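Local coordinates for protein trichomaglin (Trichosanthes lepiniana, PDB 1SGL) that probably cleaves RNA as an S-like ribonuclease of the T2 family, a hydrolase acting on phosphodiester bonds, at residues S110-G115 and F183-K188; F8-Q13 and K121-L126; Y130-A135 and Q177-C182. All blocks are in the same frame, centred on the assembly; numbering follows the deposited sequence.

Contact 1: S110-G115 and F183-K188; sequences SPVIKG and FDKDFK
V112 and I113, in the loop leading into helix 116-129, rest against K185 and F187 of the turn that follows strand 176-184. The closest CA atoms, those of V112 and K185, are 7.0 Å apart, and 169 Å² is buried in all. V112 points at the turn and divides its two methyls. With chi1 at -172°, CG1 lies anti to the backbone N and reaches both the K185 carbonyl, 3.7 Å from CG1 to O, and the F187 ring, 4.1 Å from CG1 to CE2; it comes to the ring obliquely. V112 CG2 instead touches the K185 chain, 4.0 Å from CD, and the two side chains cross at about a right angle; K185 carries its amine on to a cation-pi contact with F5. I113 approaches the same ring at its edge, near the ring plane, with CG1 4.0 Å and CD1 4.2 Å from F187 CZ. F187 CG lies anti to its carbonyl carbon (chi1 -65°), which sends the outer rim of the ring, CE2 and CZ, toward the loop. Outside these segments, the ring also meets the F8 ring with planes nearly parallel, and K122 makes a cation-pi contact with it.

The turn that presents F187 is fixed by polar bonds of its own. D184 to F187 form a type I beta turn, F187 N bonding to D184 O. D184 OD1 accepts from K188 N at 3.0 Å in a nearly straight bond (171°) that arrives from above the carboxylate plane, while its bond from D186 N is weak. D184 OD2 forms a salt bridge with R190. Between the two segments the chemistry is van der Waals, one methyl resting against a carbonyl O, while the bonds to D184 fix the position of F187.

Contact 2: F8-Q13 and K121-L126; sequences FILALQ and KKTLKL. With SO4 (sulfate ion), chain C.
L10 of strand 7-14 faces T123 and L126 of helix 116-129, and the backbones come nearest at L10 and T123, whose CA atoms are 7.7 Å apart. Residues 8-13 are extended throughout, while 121-126 are helical, with K125 N and L126 N bonded to the carbonyls of K121 and K122. L10 spans the gap. Its CG, anti to the backbone N (chi1 173°), directs the side chain at the helix, and chi2 near 60° spreads the branches: CD1 meets T123 CG2 at 4.0 Å, and CD2 lies 4.3 Å from L126 CB. T123 gives its methyl to the strand, and its hydroxyl OG1 bonds to Y119 O one turn earlier, so the buried polar atom is satisfied within the helix. At the far end of the strand segment, Q13 NE2 makes a weak bond of 3.1 Å to O1 of a sulfate, probably from the crystallisation liquor, which Y82 N also binds; Q13 OE1 lies equally near that O1. The three touching residues are all buried, and a helix packed through leucine and threonine aliphatic carbons on an antiparallel sheet is consistent with the alpha+beta core of T2 ribonucleases.

Contact 3: Y130-A135 and Q177-C182; sequences YNVDKA and QKLSLC. With SO4 (sulfate ion), chain D.
V132, the first residue of helix 132-139, meets L179 and L181 of strand 176-184, and L181 also touches Y130. These contacts bury 133 Å² in all, although the backbones stay apart: the Y130–L181 and V132–L179 CA pairs are each 9.1 Å apart.

L181 can be followed outward. Its CB points toward the helix segment, and CG, anti to the carbonyl carbon (chi1 -63°), extends the chain in that direction. There the branches part: CD2 packs on its strand neighbour, 4.0 Å from L179 CD2, while chi2 of 177° carries CD1 to the tip. CD1 lies 4.0 Å from the carbonyl O of Y130 and 4.4 Å from Y130 CB. The same methyl is 4.0 Å from V132 CG1, the two side chains running antiparallel, alongside one another. CG1 of V132 then serves a second leucine, with L179 CD2 at 4.2 Å. Beyond the segments, V158 of helix 151-162 packs on both leucines, and V132 also touches L12 and F40.

The helix start is held by N131 at the N-cap. Its OD1 accepts from K134 N at 3.0 Å (159°), the donor lying above the carbonyl plane. On the strand, S180 turns its OG to the other side from the leucines, 3.1 Å from O2 of a sulfate, also bound by K167 and R46 and probably from the crystallisation liquor. Chemically, the contact is aliphatic apart from the approach of Y130 O to L181 CD1, with the capping bond of N131 made within the helix segment.

From the N terminus, strand 7-14 comes first and contact 2 closes a long loop when helix 116-129 returns to it. Before that loop shuts, the chain passes 110-115, which opens contact 1; contacts 1 and 2 therefore cross. Helix 132-139 follows directly, and its start opens contact 3, which closes on 177-182 and is nested inside the loop that 183-188 completes for contact 1. Contacts 2 and 3 are in series but meet in the sheet, where L10 N lies 2.8 Å from L181 O. Together they tie two successive helices and the loop before them to the neighbouring antiparallel strands 7-14 and 176-184.

Contact 1: S110-G115 and F183-K188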
loop_
_atom_site.group_PDB
_atom_site.type_symbol
_atom_site.label_atom_id
_atom_site.label_comp_id
_atom_site.label_asym_id
_atom_site.label_seq_id
_atom_site.Cartn_x
_atom_site.Cartn_y
_atom_site.Cartn_z
ATOM N N SER A 110 7.814 -11.332 12.650
ATOM C CA SER A 110 7.696 -12.005 13.937
ATOM C C SER A 110 8.889 -11.570 14.779
ATOM O O SER A 110 9.975 -11.341 14.245
ATOM C CB SER A 110 7.725 -13.523 13.747
ATOM O OG SER A 110 7.673 -14.182 15.000
ATOM N N PRO A 111 8.716 -11.469 16.109
ATOM C CA PRO A 111 7.517 -11.723 16.914
ATOM C C PRO A 111 6.615 -10.509 17.158
ATOM O O PRO A 111 5.679 -10.585 17.952
ATOM C CB PRO A 111 8.104 -12.242 18.211
ATOM C CG PRO A 111 9.272 -11.311 18.379
ATOM C CD PRO A 111 9.890 -11.298 16.985
ATOM N N VAL A 112 6.895 -9.387 16.505
ATOM C CA VAL A 112 6.059 -8.204 16.695
ATOM C C VAL A 112 4.678 -8.537 16.140
ATOM O O VAL A 112 3.658 -8.156 16.707
ATOM C CB VAL A 112 6.629 -6.974 15.952
ATOM C CG1 VAL A 112 5.838 -5.739 16.328
ATOM C CG2 VAL A 112 8.104 -6.793 16.292
ATOM N N ILE A 113 4.667 -9.243 15.017
ATOM C CA ILE A 113 3.434 -9.683 14.376
ATOM C C ILE A 113 3.541 -11.200 14.304
ATOM O O ILE A 113 4.477 -11.728 13.709
ATOM C CB ILE A 113 3.291 -9.126 12.939
ATOM C CG1 ILE A 113 3.130 -7.603 12.984
ATOM C CG2 ILE A 113 2.101 -9.783 12.242
ATOM C CD1 ILE A 113 2.966 -6.960 11.627
ATOM N N LYS A 114 2.598 -11.901 14.918
ATOM C CA LYS A 114 2.636 -13.360 14.914
ATOM C C LYS A 114 1.473 -13.998 14.171
ATOM O O LYS A 114 0.347 -14.002 14.656
ATOM C CB LYS A 114 2.655 -13.893 16.350
ATOM C CG LYS A 114 3.862 -13.462 17.170
ATOM C CD LYS A 114 3.816 -14.069 18.566
ATOM C CE LYS A 114 4.982 -13.598 19.423
ATOM N NZ LYS A 114 4.990 -14.271 20.755
ATOM N N GLY A 115 1.751 -14.533 12.991
ATOM C CA GLY A 115 0.710 -15.195 12.231
ATOM C C GLY A 115 -0.110 -14.355 11.273
ATOM O O GLY A 115 -0.195 -13.128 11.396
ATOM N N PHE A 183 6.192 3.402 10.595
ATOM C CA PHE A 183 5.737 3.213 11.978
ATOM C C PHE A 183 6.811 2.517 12.821
ATOM O O PHE A 183 7.616 1.749 12.284
ATOM C CB PHE A 183 4.477 2.326 12.020
ATOM C CG PHE A 183 3.308 2.867 11.246
ATOM C CD1 PHE A 183 3.172 2.604 9.887
ATOM C CD2 PHE A 183 2.330 3.626 11.883
ATOM C CE1 PHE A 183 2.074 3.084 9.168
ATOM C CE2 PHE A 183 1.231 4.113 11.180
ATOM C CZ PHE A 183 1.101 3.840 9.819
ATOM N N ASP A 184 6.823 2.760 14.132
ATOM C CA ASP A 184 7.794 2.068 14.978
ATOM C C ASP A 184 7.206 0.729 15.431
ATOM O O ASP A 184 6.093 0.377 15.035
ATOM C CB ASP A 184 8.221 2.910 16.194
ATOM C CG ASP A 184 7.068 3.322 17.078
ATOM O OD1 ASP A 184 6.062 2.594 17.181
ATOM O OD2 ASP A 184 7.182 4.394 17.697
ATOM N N LYS A 185 7.957 -0.022 16.235
ATOM C CA LYS A 185 7.498 -1.327 16.713
ATOM C C LYS A 185 6.174 -1.240 17.455
ATOM O O LYS A 185 5.437 -2.219 17.512
ATOM C CB LYS A 185 8.532 -1.967 17.640
ATOM C CG LYS A 185 9.902 -2.188 17.030
ATOM C CD LYS A 185 9.871 -3.220 15.931
ATOM C CE LYS A 185 11.276 -3.506 15.416
ATOM N NZ LYS A 185 12.148 -4.160 16.433
ATOM N N ASP A 186 5.883 -0.081 18.038
ATOM C CA ASP A 186 4.629 0.113 18.765
ATOM C C ASP A 186 3.530 0.626 17.832
ATOM O O ASP A 186 2.459 1.035 18.271
ATOM C CB ASP A 186 4.822 1.091 19.930
ATOM C CG ASP A 186 5.530 0.458 21.119
ATOM O OD1 ASP A 186 5.748 1.165 22.125
ATOM O OD2 ASP A 186 5.865 -0.745 21.054
ATOM N N PHE A 187 3.815 0.611 16.539
ATOM C CA PHE A 187 2.859 1.046 15.539
ATOM C C PHE A 187 2.436 2.497 15.642
ATOM O O PHE A 187 1.313 2.845 15.308
ATOM C CB PHE A 187 1.645 0.120 15.562
ATOM C CG PHE A 187 1.970 -1.287 15.153
ATOM C CD1 PHE A 187 2.249 -1.588 13.824
ATOM C CD2 PHE A 187 2.072 -2.296 16.102
ATOM C CE1 PHE A 187 2.633 -2.877 13.446
ATOM C CE2 PHE A 187 2.454 -3.590 15.735
ATOM C CZ PHE A 187 2.736 -3.879 14.405
ATOM N N LYS A 188 3.335 3.341 16.132
ATOM C CA LYS A 188 3.056 4.767 16.193
ATOM C C LYS A 188 3.748 5.359 14.968
ATOM O O LYS A 188 4.834 4.915 14.586
ATOM C CB LYS A 188 3.625 5.396 17.468
ATOM C CG LYS A 188 2.684 5.335 18.663
ATOM C CD LYS A 188 2.320 3.904 19.033
ATOM C CE LYS A 188 1.234 3.873 20.110
ATOM N NZ LYS A 188 0.876 2.482 20.513
#

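Contact 2: F8-Q13 and K121-L126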
loop_
_atom_site.group_PDB
_atom_site.type_symbol
_atom_site.label_atom_id
_atom_site.label_comp_id
_atom_site.label_asym_id
_atom_site.label_seq_id
_atom_site.Cartn_x
_atom_site.Cartn_y
_atom_site.Cartn_z
ATOM N N PHE A 8 8.383 -0.186 10.525
ATOM C CA PHE A 8 7.534 -0.870 9.567
ATOM C C PHE A 8 7.164 0.148 8.488
ATOM O O PHE A 8 7.068 1.352 8.749
ATOM C CB PHE A 8 6.238 -1.356 10.223
ATOM C CG PHE A 8 6.388 -2.605 11.037
ATOM C CD1 PHE A 8 6.286 -2.563 12.423
ATOM C CD2 PHE A 8 6.608 -3.831 10.416
ATOM C CE1 PHE A 8 6.399 -3.735 13.186
ATOM C CE2 PHE A 8 6.723 -5.003 11.159
ATOM C CZ PHE A 8 6.618 -4.956 12.546
ATOM N N ILE A 9 6.974 -0.338 7.272
ATOM C CA ILE A 9 6.563 0.515 6.184
ATOM C C ILE A 9 5.241 -0.018 5.651
ATOM O O ILE A 9 5.112 -1.220 5.374
ATOM C CB ILE A 9 7.570 0.510 5.018
ATOM C CG1 ILE A 9 8.941 0.987 5.500
ATOM C CG2 ILE A 9 7.059 1.421 3.891
ATOM C CD1 ILE A 9 10.001 0.947 4.428
ATOM N N LEU A 10 4.259 0.871 5.535
ATOM C CA LEU A 10 2.951 0.531 4.985
ATOM C C LEU A 10 2.932 1.172 3.607
ATOM O O LEU A 10 2.884 2.394 3.486
ATOM C CB LEU A 10 1.814 1.109 5.833
ATOM C CG LEU A 10 0.394 0.958 5.256
ATOM C CD1 LEU A 10 0.046 -0.510 5.061
ATOM C CD2 LEU A 10 -0.611 1.621 6.195
ATOM N N ALA A 11 2.988 0.343 2.574
ATOM C CA ALA A 11 2.997 0.817 1.200
ATOM C C ALA A 11 1.595 0.874 0.606
ATOM O O ALA A 11 0.854 -0.113 0.639
ATOM C CB ALA A 11 3.883 -0.086 0.357
ATOM N N LEU A 12 1.237 2.034 0.071
ATOM C CA LEU A 12 -0.067 2.236 -0.547
ATOM C C LEU A 12 0.132 2.587 -2.012
ATOM O O LEU A 12 1.103 3.250 -2.368
ATOM C CB LEU A 12 -0.824 3.373 0.136
ATOM C CG LEU A 12 -1.050 3.274 1.645
ATOM C CD1 LEU A 12 -1.863 4.486 2.106
ATOM C CD2 LEU A 12 -1.777 1.980 1.986
ATOM N N GLN A 13 -0.791 2.143 -2.858
ATOM C CA GLN A 13 -0.712 2.412 -4.283
ATOM C C GLN A 13 -1.885 3.249 -4.747
ATOM O O GLN A 13 -3.003 3.068 -4.273
ATOM C CB GLN A 13 -0.698 1.098 -5.066
ATOM C CG GLN A 13 0.560 0.293 -4.838
ATOM C CD GLN A 13 0.698 -0.871 -5.784
ATOM O OE1 GLN A 13 1.646 -1.650 -5.676
ATOM N NE2 GLN A 13 -0.240 -1.001 -6.724
ATOM N N LYS A 121 -4.994 -8.170 10.231
ATOM C CA LYS A 121 -5.718 -7.348 11.188
ATOM C C LYS A 121 -4.970 -6.040 11.440
ATOM O O LYS A 121 -5.558 -4.964 11.398
ATOM C CB LYS A 121 -5.874 -8.087 12.509
ATOM C CG LYS A 121 -6.553 -7.272 13.585
ATOM C CD LYS A 121 -6.640 -8.068 14.877
ATOM C CE LYS A 121 -7.375 -7.290 15.956
ATOM N NZ LYS A 121 -7.484 -8.073 17.219
ATOM N N LYS A 122 -3.671 -6.142 11.704
ATOM C CA LYS A 122 -2.859 -4.958 11.974
ATOM C C LYS A 122 -2.732 -4.051 10.759
ATOM O O LYS A 122 -2.807 -2.830 10.871
ATOM C CB LYS A 122 -1.456 -5.356 12.427
ATOM C CG LYS A 122 -0.898 -4.414 13.469
ATOM C CD LYS A 122 -1.660 -4.609 14.774
ATOM C CE LYS A 122 -1.501 -3.429 15.709
ATOM N NZ LYS A 122 -2.134 -2.208 15.138
ATOM N N THR A 123 -2.517 -4.649 9.596
ATOM C CA THR A 123 -2.376 -3.862 8.387
ATOM C C THR A 123 -3.653 -3.071 8.094
ATOM O O THR A 123 -3.592 -1.894 7.751
ATOM C CB THR A 123 -2.020 -4.758 7.192
ATOM O OG1 THR A 123 -0.761 -5.406 7.444
ATOM C CG2 THR A 123 -1.911 -3.924 5.917
ATOM N N LEU A 124 -4.808 -3.712 8.250
ATOM C CA LEU A 124 -6.082 -3.039 8.006
ATOM C C LEU A 124 -6.368 -1.958 9.053
ATOM O O LEU A 124 -6.883 -0.886 8.723
ATOM C CB LEU A 124 -7.222 -4.063 7.982
ATOM C CG LEU A 124 -7.252 -4.922 6.711
ATOM C CD1 LEU A 124 -8.263 -6.049 6.860
ATOM C CD2 LEU A 124 -7.611 -4.042 5.517
ATOM N N LYS A 125 -6.031 -2.232 10.309
ATOM C CA LYS A 125 -6.254 -1.257 11.371
ATOM C C LYS A 125 -5.470 0.016 11.092
ATOM O O LYS A 125 -6.001 1.115 11.223
ATOM C CB LYS A 125 -5.823 -1.817 12.731
ATOM C CG LYS A 125 -6.756 -2.869 13.305
ATOM C CD LYS A 125 -6.195 -3.491 14.597
ATOM C CE LYS A 125 -6.061 -2.467 15.723
ATOM N NZ LYS A 125 -5.129 -1.339 15.413
ATOM N N LEU A 126 -4.204 -0.138 10.712
ATOM C CA LEU A 126 -3.365 1.018 10.424
ATOM C C LEU A 126 -3.893 1.820 9.246
ATOM O O LEU A 126 -3.875 3.043 9.274
ATOM C CB LEU A 126 -1.924 0.585 10.145
ATOM C CG LEU A 126 -1.150 0.069 11.360
ATOM C CD1 LEU A 126 0.252 -0.339 10.935
ATOM C CD2 LEU A 126 -1.094 1.150 12.422
HETATM S S SO4 C . -0.178 -5.223 -7.727
HETATM O O1 SO4 C . 0.497 -3.997 -7.260
HETATM O O2 SO4 C . -0.527 -5.069 -9.150
HETATM O O3 SO4 C . -1.407 -5.446 -6.946
HETATM O O4 SO4 C . 0.729 -6.370 -7.557
#

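Contact 3: Y130-A135 and Q177-C182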
loop_
_atom_site.group_PDB
_atom_site.type_symbol
_atom_site.label_atom_id
_atom_site.label_comp_id
_atom_site.label_asym_id
_atom_site.label_seq_id
_atom_site.Cartn_x
_atom_site.Cartn_y
_atom_site.Cartn_z
ATOM N N TYR A 130 -5.133 5.631 10.246
ATOM C CA TYR A 130 -4.359 6.732 9.679
ATOM C C TYR A 130 -4.702 6.771 8.199
ATOM O O TYR A 130 -3.852 6.560 7.341
ATOM C CB TYR A 130 -2.862 6.485 9.880
ATOM C CG TYR A 130 -2.476 6.318 11.335
ATOM C CD1 TYR A 130 -2.138 5.071 11.849
ATOM C CD2 TYR A 130 -2.471 7.411 12.204
ATOM C CE1 TYR A 130 -1.803 4.908 13.186
ATOM C CE2 TYR A 130 -2.137 7.259 13.551
ATOM C CZ TYR A 130 -1.803 6.006 14.029
ATOM O OH TYR A 130 -1.463 5.847 15.347
ATOM N N ASN A 131 -5.965 7.056 7.909
ATOM C CA ASN A 131 -6.450 7.060 6.540
ATOM C C ASN A 131 -6.040 8.253 5.679
ATOM O O ASN A 131 -6.568 9.360 5.823
ATOM C CB ASN A 131 -7.970 6.929 6.541
ATOM C CG ASN A 131 -8.505 6.500 5.203
ATOM O OD1 ASN A 131 -8.258 7.148 4.188
ATOM N ND2 ASN A 131 -9.237 5.392 5.186
ATOM N N VAL A 132 -5.120 8.005 4.752
ATOM C CA VAL A 132 -4.657 9.061 3.879
ATOM C C VAL A 132 -5.740 9.532 2.910
ATOM O O VAL A 132 -5.787 10.711 2.577
ATOM C CB VAL A 132 -3.400 8.631 3.086
ATOM C CG1 VAL A 132 -2.300 8.208 4.061
ATOM C CG2 VAL A 132 -3.741 7.495 2.135
ATOM N N ASP A 133 -6.616 8.630 2.466
ATOM C CA ASP A 133 -7.664 9.033 1.533
ATOM C C ASP A 133 -8.553 10.117 2.151
ATOM O O ASP A 133 -8.873 11.118 1.500
ATOM C CB ASP A 133 -8.513 7.832 1.111
ATOM C CG ASP A 133 -7.725 6.825 0.282
ATOM O OD1 ASP A 133 -7.131 7.222 -0.743
ATOM O OD2 ASP A 133 -7.699 5.635 0.660
ATOM N N LYS A 134 -8.925 9.917 3.413
ATOM C CA LYS A 134 -9.764 10.872 4.130
ATOM C C LYS A 134 -9.042 12.216 4.309
ATOM O O LYS A 134 -9.650 13.279 4.186
ATOM C CB LYS A 134 -10.151 10.301 5.494
ATOM C CG LYS A 134 -11.241 11.086 6.205
ATOM C CD LYS A 134 -12.586 10.937 5.498
ATOM C CE LYS A 134 -13.734 11.463 6.365
ATOM N NZ LYS A 134 -15.081 11.053 5.840
ATOM N N ALA A 135 -7.746 12.165 4.594
ATOM C CA ALA A 135 -6.961 13.380 4.762
ATOM C C ALA A 135 -6.966 14.200 3.473
ATOM O O ALA A 135 -7.255 15.399 3.493
ATOM C CB ALA A 135 -5.540 13.034 5.146
ATOM N N GLN A 177 2.565 7.225 -7.834
ATOM C CA GLN A 177 2.383 5.783 -7.888
ATOM C C GLN A 177 2.139 5.177 -6.526
ATOM O O GLN A 177 1.234 4.370 -6.353
ATOM C CB GLN A 177 3.606 5.081 -8.481
ATOM C CG GLN A 177 3.845 5.313 -9.946
ATOM C CD GLN A 177 5.063 4.550 -10.441
ATOM O OE1 GLN A 177 6.142 4.626 -9.849
ATOM N NE2 GLN A 177 4.894 3.814 -11.530
ATOM N N LYS A 178 2.966 5.564 -5.566
ATOM C CA LYS A 178 2.883 5.004 -4.233
ATOM C C LYS A 178 3.095 6.042 -3.144
ATOM O O LYS A 178 3.746 7.066 -3.348
ATOM C CB LYS A 178 3.946 3.911 -4.090
ATOM C CG LYS A 178 3.987 2.943 -5.264
ATOM C CD LYS A 178 5.318 2.186 -5.363
ATOM C CE LYS A 178 5.520 1.200 -4.218
ATOM N NZ LYS A 178 5.681 1.872 -2.905
ATOM N N LEU A 179 2.538 5.756 -1.980
ATOM C CA LEU A 179 2.679 6.615 -0.825
ATOM C C LEU A 179 2.887 5.650 0.323
ATOM O O LEU A 179 2.080 4.743 0.529
ATOM C CB LEU A 179 1.419 7.460 -0.609
ATOM C CG LEU A 179 1.500 8.466 0.547
ATOM C CD1 LEU A 179 0.451 9.556 0.358
ATOM C CD2 LEU A 179 1.310 7.750 1.881
ATOM N N SER A 180 3.981 5.831 1.057
ATOM C CA SER A 180 4.287 4.956 2.172
ATOM C C SER A 180 4.313 5.684 3.505
ATOM O O SER A 180 4.742 6.835 3.584
ATOM C CB SER A 180 5.644 4.286 1.949
ATOM O OG SER A 180 5.678 3.608 0.703
ATOM N N LEU A 181 3.843 5.007 4.547
ATOM C CA LEU A 181 3.861 5.564 5.892
ATOM C C LEU A 181 4.799 4.688 6.715
ATOM O O LEU A 181 4.870 3.471 6.517
ATOM C CB LEU A 181 2.461 5.565 6.527
ATOM C CG LEU A 181 1.361 6.415 5.881
ATOM C CD1 LEU A 181 0.057 6.211 6.635
ATOM C CD2 LEU A 181 1.753 7.877 5.888
ATOM N N CYS A 182 5.526 5.305 7.633
ATOM C CA CYS A 182 6.454 4.562 8.469
ATOM C C CYS A 182 5.935 4.513 9.910
ATOM O O CYS A 182 5.278 5.447 10.371
ATOM C CB CYS A 182 7.846 5.204 8.352
ATOM S SG CYS A 182 8.437 5.069 6.623
HETATM S S SO4 D . 9.384 2.398 -0.747
HETATM O O1 SO4 D . 9.709 1.648 -1.976
HETATM O O2 SO4 D . 8.112 1.901 -0.180
HETATM O O3 SO4 D . 9.252 3.829 -1.089
HETATM O O4 SO4 D . 10.465 2.216 0.244
#